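Local atomic coordinates of flavoenzyme PA4991 (Pseudomonas aeruginosa PAO1, PDB entry 5EZ7), a protein that probably works as an FAD-dependent oxidoreductase of the DAO family, with one FAD per subunit and a physiological substrate that is not known. Residues Lys141-Lys144 / Gly145-Arg149; Pro180-Gly184 / Arg185-Gly189; Ala212-Glu216 / Leu217-Gln221. All coordinates share one frame; numbering follows the deposited sequence.

Contact 1: Lys141-Lys144 / Gly145-Arg149; sequences KGFK and GKAYR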
loop_
_atom_site.group_PDB
_atom_site.type_symbol
_atom_site.label_atom_id
_atom_site.label_comp_id
_atom_site.label_asym_id
_atom_site.label_seq_id
_atom_site.Cartn_x
_atom_site.Cartn_y
_atom_site.Cartn_z
ATOM N N LYS A 141 -5.241 -2.327 -34.398
ATOM C CA LYS A 141 -5.704 -3.433 -35.256
ATOM C C LYS A 141 -4.808 -4.672 -35.155
ATOM O O LYS A 141 -5.258 -5.797 -35.398
ATOM C CB LYS A 141 -5.758 -2.988 -36.724
ATOM C CG LYS A 141 -6.523 -1.695 -36.961
ATOM C CD LYS A 141 -7.072 -1.591 -38.375
ATOM C CE LYS A 141 -8.362 -2.394 -38.547
ATOM N NZ LYS A 141 -9.524 -1.826 -37.808
ATOM N N GLY A 142 -3.528 -4.440 -34.838
ATOM C CA GLY A 142 -2.564 -5.489 -34.486
ATOM C C GLY A 142 -2.863 -6.234 -33.191
ATOM O O GLY A 142 -2.288 -7.296 -32.953
ATOM N N PHE A 143 -3.742 -5.697 -32.341
ATOM C CA PHE A 143 -4.149 -6.429 -31.164
ATOM C C PHE A 143 -4.899 -7.685 -31.522
ATOM O O PHE A 143 -6.036 -7.624 -31.989
ATOM C CB PHE A 143 -5.041 -5.634 -30.227
ATOM C CG PHE A 143 -5.403 -6.400 -28.984
ATOM C CD1 PHE A 143 -4.392 -7.002 -28.200
ATOM C CD2 PHE A 143 -6.723 -6.551 -28.593
ATOM C CE1 PHE A 143 -4.700 -7.719 -27.057
ATOM C CE2 PHE A 143 -7.034 -7.256 -27.432
ATOM C CZ PHE A 143 -6.021 -7.840 -26.667
ATOM N N LYS A 144 -4.251 -8.816 -31.270
ATOM C CA LYS A 144 -4.831 -10.136 -31.437
ATOM C C LYS A 144 -4.971 -10.657 -30.027
ATOM O O LYS A 144 -4.347 -10.130 -29.099
ATOM C CB LYS A 144 -3.895 -11.017 -32.271
ATOM C CG LYS A 144 -3.472 -10.369 -33.598
ATOM C CD LYS A 144 -2.399 -11.144 -34.367
ATOM C CE LYS A 144 -2.949 -12.343 -35.130
ATOM N NZ LYS A 144 -4.170 -12.039 -35.925
ATOM N N GLY A 145 -5.800 -11.672 -29.843
ATOM C CA GLY A 145 -6.104 -12.138 -28.496
ATOM C C GLY A 145 -7.215 -11.297 -27.899
ATOM O O GLY A 145 -7.891 -10.538 -28.606
ATOM N N LYS A 146 -7.391 -11.424 -26.585
ATOM C CA LYS A 146 -8.596 -10.938 -25.940
ATOM C C LYS A 146 -8.363 -10.399 -24.561
ATOM O O LYS A 146 -7.513 -10.890 -23.814
ATOM C CB LYS A 146 -9.657 -12.034 -25.890
ATOM C CG LYS A 146 -9.159 -13.473 -26.013
ATOM C CD LYS A 146 -10.328 -14.426 -26.214
ATOM C CE LYS A 146 -10.989 -14.217 -27.571
ATOM N NZ LYS A 146 -11.839 -15.369 -27.939
ATOM N N ALA A 147 -9.146 -9.384 -24.225
ATOM C CA ALA A 147 -9.027 -8.714 -22.946
ATOM C C ALA A 147 -10.341 -8.803 -22.196
ATOM O O ALA A 147 -11.417 -8.752 -22.815
ATOM C CB ALA A 147 -8.605 -7.263 -23.142
ATOM N N TYR A 148 -10.226 -8.935 -20.869
ATOM C CA TYR A 148 -11.360 -9.107 -19.964
ATOM C C TYR A 148 -11.324 -8.031 -18.870
ATOM O O TYR A 148 -10.340 -7.903 -18.161
ATOM C CB TYR A 148 -11.324 -10.502 -19.331
ATOM C CG TYR A 148 -11.315 -11.670 -20.300
ATOM C CD1 TYR A 148 -10.163 -12.011 -21.001
ATOM C CD2 TYR A 148 -12.454 -12.457 -20.496
ATOM C CE1 TYR A 148 -10.140 -13.086 -21.881
ATOM C CE2 TYR A 148 -12.448 -13.539 -21.382
ATOM C CZ TYR A 148 -11.281 -13.853 -22.074
ATOM O OH TYR A 148 -11.251 -14.925 -22.966
ATOM N N ARG A 149 -12.397 -7.261 -18.767
ATOM C CA ARG A 149 -12.569 -6.194 -17.768
ATOM C C ARG A 149 -12.932 -6.768 -16.359
ATOM O O ARG A 149 -13.867 -7.562 -16.239
ATOM C CB ARG A 149 -13.680 -5.222 -18.248
ATOM C CG ARG A 149 -13.997 -4.081 -17.288
ATOM C CD ARG A 149 -15.130 -3.145 -17.718
ATOM N NE ARG A 149 -14.886 -1.826 -17.107
ATOM C CZ ARG A 149 -15.799 -0.955 -16.651
ATOM N NH1 ARG A 149 -17.108 -1.188 -16.748
ATOM N NH2 ARG A 149 -15.383 0.195 -16.090
#
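Gly145 O is met by three atoms of the Phe143 ring. CE2 of Phe143 comes nearest, at 3.6 Å from Gly145 O. CZ of Phe143 lies 3.8 Å from the same oxygen, and CD2 stands a little farther off. The carbonyl reaches the ring obliquely. This is a van der Waals contact of a backbone oxygen with ring carbons, and no hydrogen bond joins the two segments. The ring also passes close to the next two amides. Phe143 CZ is 3.8 Å from Lys146 N, again obliquely. Ala147 N sits at the ring edge, near its plane, 4.3 Å from Phe143 CZ. The apolar part of the contact is small: Phe143 CZ approaches the methyl of Ala147, with 4.4 Å to its CB. The first torsion of Phe143 explains this reach. CG is anti to the backbone N (chi1 -178°) and beside the carbonyl carbon, which carries the ring forward along the chain.

The contact lies where a loop leads into strand 146-149 of a large mixed sheet. That strand runs between 127-129 and 102-105, antiparallel to both. Ala147 pairs through its backbone with Ala129, and Lys146 with Ser105. Leu138 lies against the Phe143 ring, and Leu134 against the buried Ala147 side chain. A bound mercury ion is about 7 Å from the Phe143 side chain.

Gly145 turns the chain near the start of the strand. Its phi is positive, 84°, and at its backbone angles a CB would press on the carbonyl O of Lys144. The two flanking lysines are exposed. The Lys144 chain bends at chi3 and chi4. Lys146 CB points away from the loop, and its side chain touches Gln128 of strand 127-129.

Contact 2: Pro180-Gly184 / Arg185-Gly189; sequences PLREG and RELAG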
loop_
_atom_site.group_PDB
_atom_site.type_symbol
_atom_site.label_atom_id
_atom_site.label_comp_id
_atom_site.label_asym_id
_atom_site.label_seq_id
_atom_site.Cartn_x
_atom_site.Cartn_y
_atom_site.Cartn_z
ATOM N N PRO A 180 10.294 2.127 24.426
ATOM C CA PRO A 180 9.100 1.714 25.157
ATOM C C PRO A 180 8.885 2.514 26.453
ATOM O O PRO A 180 9.813 2.956 27.083
ATOM C CB PRO A 180 9.352 0.237 25.470
ATOM C CG PRO A 180 10.841 0.040 25.380
ATOM C CD PRO A 180 11.418 1.187 24.599
ATOM N N LEU A 181 7.632 2.715 26.794
ATOM C CA LEU A 181 7.249 3.370 28.020
ATOM C C LEU A 181 6.551 2.275 28.788
ATOM O O LEU A 181 5.484 1.821 28.375
ATOM C CB LEU A 181 6.314 4.500 27.652
ATOM C CG LEU A 181 5.843 5.470 28.679
ATOM C CD1 LEU A 181 7.060 6.169 29.269
ATOM C CD2 LEU A 181 4.897 6.449 27.986
ATOM N N ARG A 182 7.203 1.785 29.839
ATOM C CA ARG A 182 6.713 0.662 30.634
ATOM C C ARG A 182 6.014 1.084 31.918
ATOM O O ARG A 182 6.246 2.163 32.424
ATOM C CB ARG A 182 7.879 -0.224 31.045
ATOM C CG ARG A 182 8.679 -0.813 29.906
ATOM C CD ARG A 182 7.982 -2.006 29.294
ATOM N NE ARG A 182 8.812 -2.570 28.222
ATOM C CZ ARG A 182 8.387 -3.399 27.266
ATOM N NH1 ARG A 182 7.108 -3.800 27.211
ATOM N NH2 ARG A 182 9.249 -3.837 26.356
ATOM N N GLU A 183 5.165 0.197 32.434
ATOM C CA GLU A 183 4.677 0.232 33.817
ATOM C C GLU A 183 4.827 -1.162 34.396
ATOM O O GLU A 183 3.908 -1.983 34.307
ATOM C CB GLU A 183 3.224 0.680 33.895
ATOM C CG GLU A 183 3.074 2.194 33.969
ATOM C CD GLU A 183 1.661 2.676 33.675
ATOM O OE1 GLU A 183 0.705 1.883 33.859
ATOM O OE2 GLU A 183 1.513 3.850 33.242
ATOM N N GLY A 184 5.990 -1.417 34.989
ATOM C CA GLY A 184 6.396 -2.768 35.307
ATOM C C GLY A 184 6.646 -3.473 33.992
ATOM O O GLY A 184 7.477 -3.037 33.184
ATOM N N ARG A 185 5.902 -4.537 33.749
ATOM C CA ARG A 185 6.049 -5.272 32.502
ATOM C C ARG A 185 5.085 -4.794 31.407
ATOM O O ARG A 185 5.273 -5.112 30.249
ATOM C CB ARG A 185 5.957 -6.775 32.794
ATOM C CG ARG A 185 7.027 -7.261 33.799
ATOM C CD ARG A 185 8.461 -6.889 33.357
ATOM N NE ARG A 185 9.550 -7.534 34.118
ATOM C CZ ARG A 185 9.954 -8.804 33.986
ATOM N NH1 ARG A 185 9.347 -9.639 33.144
ATOM N NH2 ARG A 185 10.964 -9.260 34.725
ATOM N N GLU A 186 4.109 -3.969 31.770
ATOM C CA GLU A 186 3.049 -3.516 30.859
ATOM C C GLU A 186 3.583 -2.397 29.910
ATOM O O GLU A 186 4.392 -1.561 30.317
ATOM C CB GLU A 186 1.848 -3.009 31.707
ATOM C CG GLU A 186 0.446 -3.336 31.186
ATOM C CD GLU A 186 -0.635 -2.274 31.514
ATOM O OE1 GLU A 186 -1.601 -2.593 32.261
ATOM O OE2 GLU A 186 -0.555 -1.124 30.978
ATOM N N LEU A 187 3.146 -2.404 28.649
ATOM C CA LEU A 187 3.468 -1.333 27.702
ATOM C C LEU A 187 2.443 -0.210 27.765
ATOM O O LEU A 187 1.335 -0.347 27.277
ATOM C CB LEU A 187 3.554 -1.885 26.280
ATOM C CG LEU A 187 4.010 -0.878 25.226
ATOM C CD1 LEU A 187 5.464 -0.475 25.423
ATOM C CD2 LEU A 187 3.783 -1.465 23.837
ATOM N N ALA A 188 2.817 0.897 28.378
ATOM C CA ALA A 188 1.887 1.996 28.617
ATOM C C ALA A 188 1.855 3.011 27.444
ATOM O O ALA A 188 1.060 3.945 27.427
ATOM C CB ALA A 188 2.255 2.713 29.916
ATOM N N GLY A 189 2.741 2.834 26.471
ATOM C CA GLY A 189 2.914 3.822 25.437
ATOM C C GLY A 189 4.314 3.777 24.894
ATOM O O GLY A 189 4.988 2.744 25.011
#
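Pro180 lays its ring carbon CB 4.0 Å from CD1 of Leu187. Next, Leu181 faces two residues, Ala188 and Gly189, in a classic beta bulge. Its carbonyl oxygen takes the amide of Ala188, with 2.8 Å from Ala188 N to Leu181 O. Its own amide makes a longer bond to Gly189 O. Leu181 CB rests on the backbone of Gly189, 3.4 Å from its O, and CD2 of Leu181 lies over Gly189 CA and C.

Arg182 forms a non-hydrogen-bonded pair with Leu187. The bend at chi2 (-79°) folds the guanidinium back, with one face toward Leu187 CD1, 4.1 Å from Arg182 NH1. Glu183 and Glu186 are a hydrogen-bonded pair. Glu183 N gives to Glu186 O at 2.9 Å, and Glu186 N gives back to Glu183 O at 3.2 Å. The second bond closes the type II' turn of a beta hairpin of strands 178-183 and 186-192, with Gly184 at positive phi (68°). The Glu183 chain extends beyond CG and sets OE2 3.6 Å from the Ala188 CB.

Glu183 OE1 and Glu186 OE2 are 4.4 Å apart. Arg338 makes a salt bridge to Glu186, and Arg198 a weak, long ion pair with Glu183. These arginines probably offset the repulsion between the two carboxylates.

Contact 3: Ala212-Glu216 / Leu217-Gln221; sequences ALLRE and LGLEQ. With FAD (flavin-adenine dinucleotide), chain B.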
loop_
_atom_site.group_PDB
_atom_site.type_symbol
_atom_site.label_atom_id
_atom_site.label_comp_id
_atom_site.label_asym_id
_atom_site.label_seq_id
_atom_site.Cartn_x
_atom_site.Cartn_y
_atom_site.Cartn_z
ATOM N N ALA A 212 12.661 -4.275 13.473
ATOM C CA ALA A 212 13.489 -3.493 14.441
ATOM C C ALA A 212 12.687 -2.867 15.595
ATOM O O ALA A 212 13.187 -2.751 16.709
ATOM C CB ALA A 212 14.267 -2.401 13.694
ATOM N N LEU A 213 11.460 -2.438 15.336
ATOM C CA LEU A 213 10.572 -2.029 16.435
ATOM C C LEU A 213 10.253 -3.177 17.409
ATOM O O LEU A 213 10.224 -2.965 18.635
ATOM C CB LEU A 213 9.281 -1.454 15.912
ATOM C CG LEU A 213 9.416 -0.063 15.298
ATOM C CD1 LEU A 213 8.203 0.241 14.433
ATOM C CD2 LEU A 213 9.579 0.970 16.390
ATOM N N LEU A 214 9.985 -4.368 16.882
ATOM C CA LEU A 214 9.805 -5.519 17.743
ATOM C C LEU A 214 11.052 -5.771 18.582
ATOM O O LEU A 214 10.932 -5.956 19.781
ATOM C CB LEU A 214 9.367 -6.760 16.968
ATOM C CG LEU A 214 7.952 -6.652 16.394
ATOM C CD1 LEU A 214 7.740 -7.794 15.432
ATOM C CD2 LEU A 214 6.859 -6.674 17.455
ATOM N N ARG A 215 12.241 -5.692 17.981
ATOM C CA ARG A 215 13.491 -5.906 18.755
ATOM C C ARG A 215 13.666 -4.869 19.842
ATOM O O ARG A 215 14.048 -5.213 20.950
ATOM C CB ARG A 215 14.734 -5.939 17.876
ATOM C CG ARG A 215 15.170 -7.355 17.519
ATOM C CD ARG A 215 16.173 -7.365 16.371
ATOM N NE ARG A 215 15.855 -8.393 15.363
ATOM C CZ ARG A 215 16.091 -8.311 14.043
ATOM N NH1 ARG A 215 16.624 -7.215 13.464
ATOM N NH2 ARG A 215 15.763 -9.346 13.270
ATOM N N GLU A 216 13.364 -3.615 19.512
ATOM C CA GLU A 216 13.314 -2.514 20.483
ATOM C C GLU A 216 12.421 -2.768 21.731
ATOM O O GLU A 216 12.733 -2.314 22.827
ATOM C CB GLU A 216 12.881 -1.203 19.788
ATOM C CG GLU A 216 14.027 -0.290 19.389
ATOM C CD GLU A 216 14.945 0.010 20.571
ATOM O OE1 GLU A 216 16.077 -0.548 20.571
ATOM O OE2 GLU A 216 14.523 0.753 21.512
ATOM N N LEU A 217 11.320 -3.480 21.532
ATOM C CA LEU A 217 10.469 -3.944 22.614
ATOM C C LEU A 217 10.919 -5.287 23.231
ATOM O O LEU A 217 10.200 -5.847 24.040
ATOM C CB LEU A 217 9.048 -4.077 22.088
ATOM C CG LEU A 217 8.510 -2.734 21.599
ATOM C CD1 LEU A 217 7.471 -2.890 20.515
ATOM C CD2 LEU A 217 7.921 -2.000 22.777
ATOM N N GLY A 218 12.110 -5.777 22.886
ATOM C CA GLY A 218 12.567 -7.094 23.301
ATOM C C GLY A 218 11.810 -8.295 22.768
ATOM O O GLY A 218 11.827 -9.330 23.388
ATOM N N LEU A 219 11.162 -8.165 21.611
ATOM C CA LEU A 219 10.408 -9.257 20.991
ATOM C C LEU A 219 11.004 -9.736 19.679
ATOM O O LEU A 219 11.631 -8.985 18.954
ATOM C CB LEU A 219 8.974 -8.821 20.728
ATOM C CG LEU A 219 8.192 -8.363 21.958
ATOM C CD1 LEU A 219 6.839 -7.834 21.501
ATOM C CD2 LEU A 219 8.059 -9.502 22.972
ATOM N N GLU A 220 10.787 -11.008 19.391
ATOM C CA GLU A 220 11.220 -11.627 18.148
ATOM C C GLU A 220 10.068 -12.254 17.321
ATOM O O GLU A 220 10.243 -12.599 16.139
ATOM C CB GLU A 220 12.265 -12.671 18.501
ATOM C CG GLU A 220 13.463 -12.061 19.233
ATOM C CD GLU A 220 14.691 -12.959 19.229
ATOM O OE1 GLU A 220 15.041 -13.492 18.146
ATOM O OE2 GLU A 220 15.316 -13.130 20.302
ATOM N N GLN A 221 8.912 -12.433 17.957
ATOM C CA GLN A 221 7.660 -12.757 17.288
ATOM C C GLN A 221 6.764 -11.547 17.222
ATOM O O GLN A 221 6.849 -10.664 18.087
ATOM C CB GLN A 221 6.942 -13.889 18.033
ATOM C CG GLN A 221 7.694 -15.198 17.960
ATOM C CD GLN A 221 8.208 -15.442 16.549
ATOM O OE1 GLN A 221 9.389 -15.689 16.347
ATOM N NE2 GLN A 221 7.321 -15.359 15.562
HETATM P PA FAD B . 4.469 0.630 4.191
HETATM O O1A FAD B . 3.773 1.299 3.051
HETATM O O2A FAD B . 5.851 0.064 4.018
HETATM O O5B FAD B . 4.459 1.663 5.394
HETATM C C5B FAD B . 5.231 1.478 6.563
HETATM C C4B FAD B . 5.508 2.866 7.101
HETATM O O4B FAD B . 6.122 2.758 8.396
HETATM C C3B FAD B . 6.449 3.648 6.180
HETATM O O3B FAD B . 5.863 4.890 5.785
HETATM C C2B FAD B . 7.691 3.837 7.030
HETATM O O2B FAD B . 8.397 5.054 6.799
HETATM C C1B FAD B . 7.140 3.735 8.455
HETATM N N9A FAD B . 8.141 3.299 9.437
HETATM C C8A FAD B . 9.035 2.308 9.282
HETATM N N7A FAD B . 9.794 2.198 10.386
HETATM C C5A FAD B . 9.381 3.119 11.264
HETATM C C6A FAD B . 9.781 3.525 12.618
HETATM N N6A FAD B . 10.782 2.869 13.224
HETATM N N1A FAD B . 9.111 4.528 13.211
HETATM C C2A FAD B . 8.106 5.165 12.584
HETATM N N3A FAD B . 7.690 4.850 11.340
HETATM C C4A FAD B . 8.289 3.852 10.645
HETATM N N1 FAD B . -0.830 -4.391 -3.134
HETATM C C2 FAD B . -1.999 -4.331 -3.806
HETATM O O2 FAD B . -3.064 -4.584 -3.195
HETATM N N3 FAD B . -2.062 -4.009 -5.110
HETATM C C4 FAD B . -0.978 -3.732 -5.828
HETATM O O4 FAD B . -1.062 -3.423 -7.034
HETATM C C4X FAD B . 0.331 -3.774 -5.167
HETATM N N5 FAD B . 1.464 -3.506 -5.843
HETATM C C5X FAD B . 2.657 -3.537 -5.222
HETATM C C6 FAD B . 3.800 -3.237 -5.952
HETATM C C7 FAD B . 5.044 -3.252 -5.353
HETATM C C7M FAD B . 6.260 -2.908 -6.158
HETATM C C8 FAD B . 5.154 -3.568 -3.907
HETATM C C8M FAD B . 6.487 -3.589 -3.188
HETATM C C9 FAD B . 4.015 -3.877 -3.186
HETATM C C9A FAD B . 2.755 -3.878 -3.779
HETATM N N10 FAD B . 1.564 -4.181 -3.062
HETATM C C10 FAD B . 0.336 -4.123 -3.731
HETATM C "C1'" FAD B . 1.581 -4.497 -1.643
HETATM C "C2'" FAD B . 1.462 -3.194 -0.871
HETATM O "O2'" FAD B . 2.308 -2.176 -1.422
HETATM C "C3'" FAD B . 1.771 -3.408 0.604
HETATM O "O3'" FAD B . 1.094 -4.601 1.049
HETATM C "C4'" FAD B . 1.303 -2.218 1.438
HETATM O "O4'" FAD B . 1.535 -0.978 0.767
HETATM C "C5'" FAD B . 2.013 -2.165 2.776
HETATM O "O5'" FAD B . 1.425 -1.130 3.577
HETATM P P FAD B . 2.072 -0.793 4.998
HETATM O O1P FAD B . 1.484 0.503 5.490
HETATM O O2P FAD B . 1.948 -2.030 5.814
HETATM O O3P FAD B . 3.634 -0.663 4.661
#
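Leu214 O receives the amide of Leu219 at 2.9 Å from Leu219 N, the outer bond of a Schellman motif that ends helix 210-216. The inner bond runs from Gly218 N to Arg215 O, at 2.8 Å. Gly218 is the C-prime residue, and its positive phi (65°) reverses the chain here. Leu217 N still makes a helical bond to Leu213 O, 3.1 Å long. It also makes a weak one to Leu214 O. The carbonyls of Leu213, Leu214 and Arg215 thus all receive amides of the turn.

The tight part of the contact is Leu217. It curls back over the last turn, with CD1 3.3 Å from Leu213 O. Its CG is anti to the carbonyl carbon and beside the backbone N (chi1 -61°), which turns the branch toward the helix. A looser apolar contact lies beside it, where Leu214 CD2 meets Leu219 CD1 at 4.2 Å. Leu214 sets both its methyl carbons near the backbone O of Gln221. Beneath, Leu339 of strand 339-343 touches Leu214, Leu217 and Leu219. Leu204 of strand 201-204 touches Leu213, Leu214 and Leu217. The helix end is in this way packed onto the mixed sheet of the FAD-binding domain, on the parallel strands 201-204 and 339-343.

The other side is loose and exposed. Arg215 CB points away from the turn; the guanidinium has a weak, long ion pair with Glu211. Its NE stays 5.9 Å from Glu220 OE1, so these opposite charges do not touch. The end of the exposed Glu216 side chain leads away.

Leu213 looks to the cofactor instead. Its forked end brings three carbons to the adenine amino group of FAD: CG of Leu213 lies 3.8 Å from FAD N6A, and CD1 and CD2 are almost as near to that nitrogen.

How the contacts relate
Contacts 2 and 3 are neighbours, with centres 14 Å apart. Leu217 of contact 3 joins them. Its CD2 packs 3.8 Å from Pro180 CB and 3.9 Å from Leu187 CD1, and Arg182 NH2 makes a weak hydrogen bond to Leu217 O at 3.2 Å. Contact 3 alone of the three touches FAD, at the adenine end. Contact 2 is farther from the cofactor, with the side chain of Pro180 about 12 Å from FAD. Contact 1 lies across the chain's centre, in the large mixed sheet. Its centre is 59 Å from that of contact 2 and 50 Å from that of contact 3.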